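Dextranase (Pseudarthrobacter oxydans, PDB 6NZS) catalyses the endohydrolysis of (1->6)-alpha-D-glucosidic linkages in dextran as a family 49 glycoside hydrolase. Local coordinates at residues R475-T480 against H501-N506. Sequence-based numbering, arbitrary orientation.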
# COMPACT_ATOMS: atom_id res chain seq x y z
N ARG A 475 6.77 18.24 3.04
CA ARG A 475 7.78 18.07 2.00
C ARG A 475 7.74 16.63 1.49
O ARG A 475 7.80 15.68 2.28
CB ARG A 475 9.18 18.39 2.54
CG ARG A 475 10.28 18.29 1.50
CD ARG A 475 11.59 18.86 2.04
NE ARG A 475 12.66 18.85 1.04
CZ ARG A 475 13.04 19.92 0.34
NH1 ARG A 475 12.43 21.08 0.52
NH2 ARG A 475 14.03 19.82 -0.54
N PHE A 476 7.64 16.49 0.18
CA PHE A 476 7.65 15.19 -0.49
C PHE A 476 8.83 15.22 -1.44
O PHE A 476 8.82 15.99 -2.41
CB PHE A 476 6.35 14.99 -1.28
CG PHE A 476 5.11 15.12 -0.46
CD1 PHE A 476 4.49 16.34 -0.29
CD2 PHE A 476 4.56 14.01 0.16
CE1 PHE A 476 3.33 16.46 0.48
CE2 PHE A 476 3.42 14.12 0.93
CZ PHE A 476 2.80 15.34 1.10
N GLU A 477 9.85 14.42 -1.17
CA GLU A 477 11.08 14.44 -1.97
C GLU A 477 11.34 13.06 -2.55
O GLU A 477 11.48 12.09 -1.80
CB GLU A 477 12.28 14.91 -1.15
CG GLU A 477 13.57 14.88 -1.96
CD GLU A 477 14.67 15.77 -1.41
OE1 GLU A 477 14.42 16.49 -0.43
OE2 GLU A 477 15.78 15.74 -1.98
N ASN A 478 11.44 13.01 -3.89
CA ASN A 478 11.64 11.79 -4.68
C ASN A 478 10.36 10.97 -4.71
O ASN A 478 10.11 10.16 -3.82
CB ASN A 478 12.85 10.98 -4.21
CG ASN A 478 14.12 11.79 -4.21
OD1 ASN A 478 14.28 12.72 -5.00
ND2 ASN A 478 15.04 11.45 -3.31
N ILE A 479 9.53 11.21 -5.72
CA ILE A 479 8.35 10.39 -5.99
C ILE A 479 8.51 9.93 -7.43
O ILE A 479 8.27 10.69 -8.37
CB ILE A 479 7.04 11.15 -5.81
CG1 ILE A 479 6.94 11.82 -4.43
CG2 ILE A 479 5.87 10.18 -6.01
CD1 ILE A 479 5.71 12.71 -4.28
N THR A 480 8.94 8.68 -7.60
CA THR A 480 9.19 8.11 -8.91
C THR A 480 7.96 7.33 -9.35
O THR A 480 7.55 6.39 -8.66
CB THR A 480 10.42 7.21 -8.83
OG1 THR A 480 11.57 8.00 -8.49
CG2 THR A 480 10.66 6.51 -10.16
N HIS A 501 6.05 21.32 -0.47
CA HIS A 501 7.16 21.16 -1.39
C HIS A 501 7.11 19.77 -1.99
O HIS A 501 7.05 18.78 -1.25
CB HIS A 501 8.49 21.38 -0.66
CG HIS A 501 9.63 21.73 -1.56
ND1 HIS A 501 10.15 23.01 -1.65
CD2 HIS A 501 10.34 20.97 -2.42
CE1 HIS A 501 11.14 23.01 -2.53
NE2 HIS A 501 11.28 21.79 -3.01
N VAL A 502 7.13 19.69 -3.32
CA VAL A 502 7.19 18.43 -4.05
C VAL A 502 8.45 18.48 -4.90
O VAL A 502 8.51 19.23 -5.89
CB VAL A 502 5.94 18.20 -4.92
CG1 VAL A 502 6.02 16.85 -5.63
CG2 VAL A 502 4.67 18.28 -4.07
N LYS A 503 9.46 17.71 -4.52
CA LYS A 503 10.76 17.71 -5.19
C LYS A 503 10.97 16.37 -5.88
O LYS A 503 10.81 15.31 -5.26
CB LYS A 503 11.89 17.98 -4.20
CG LYS A 503 13.25 18.08 -4.86
CD LYS A 503 14.33 18.54 -3.88
CE LYS A 503 15.66 18.70 -4.60
NZ LYS A 503 16.69 19.37 -3.75
N ASN A 504 11.35 16.42 -7.15
CA ASN A 504 11.62 15.21 -7.94
C ASN A 504 10.42 14.27 -8.00
O ASN A 504 10.55 13.05 -7.84
CB ASN A 504 12.90 14.48 -7.50
CG ASN A 504 13.31 13.40 -8.50
OD1 ASN A 504 13.03 13.51 -9.70
ND2 ASN A 504 13.96 12.35 -8.01
N LEU A 505 9.24 14.84 -8.24
CA LEU A 505 8.13 14.05 -8.76
C LEU A 505 8.46 13.79 -10.22
O LEU A 505 8.38 14.69 -11.06
CB LEU A 505 6.82 14.82 -8.63
CG LEU A 505 5.62 14.20 -9.38
CD1 LEU A 505 5.33 12.80 -8.85
CD2 LEU A 505 4.39 15.09 -9.29
N ASN A 506 8.89 12.56 -10.53
CA ASN A 506 9.31 12.20 -11.87
C ASN A 506 8.36 11.14 -12.40
O ASN A 506 8.25 10.04 -11.84
CB ASN A 506 10.78 11.77 -11.93
CG ASN A 506 11.08 10.54 -11.09
OD1 ASN A 506 11.18 9.43 -11.62
ND2 ASN A 506 11.28 10.73 -9.78
O HOH W 1 15.24 21.79 -2.53
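Lys503, His501 and Arg475 are among the residues burying most surface where strands 475-480 and 501-506 pair on successive coils of the parallel beta-helix of this family 49 enzyme. The segment axes run almost parallel, 4.7 Å apart at closest; backbone bonds Phe476 N to His501 O and Lys503 N to Phe476 O, both 2.8 Å, set Arg475 against His501 and Glu477 against Lys503. The guanidinium of Arg475 lies over one face of the His501 imidazole, the planes 26° apart, with NH1 of Arg475 3.5 Å above the ring plane near its centre. An extended chain with CG anti to the backbone N (chi1 -177°) carries it there, and Glu477 OE1 limits its rotation by a salt bridge to NE of Arg475 at 3.3 Å, met almost in the guanidinium plane. The imidazole has a second partner, Glu548 on the following strand, which bonds its NE2. Lys503 lies alongside Arg475 and Glu477, pointing the same way: its CD approaches Arg475 NH2 at 3.6 Å, while a water accepts from Arg475 NH2 and Lys503 NZ. This water and nearby Glu477 probably ease the proximity of the two cations. The opposite face of the sheet is apolar: Phe476, Ile479, Val502 and Leu505 point inward and all touch Leu450 of strand 450-452. Further along, Asn478 and Asn504 both have positive phi, and their side chains cross with the amides 81° apart; Asn504 ND2 donates to Asn478 OD1 at 3.0 Å, from above the carbonyl plane. Asn478 ND2 continues to Asn430 on the preceding strand. Asn504 O takes Ile479 N and Asn506 ND2 from opposite faces of its plane, and the same ND2 of Asn506 also donates to Thr480 OG1 at 3.0 Å, nearly within its own amide plane.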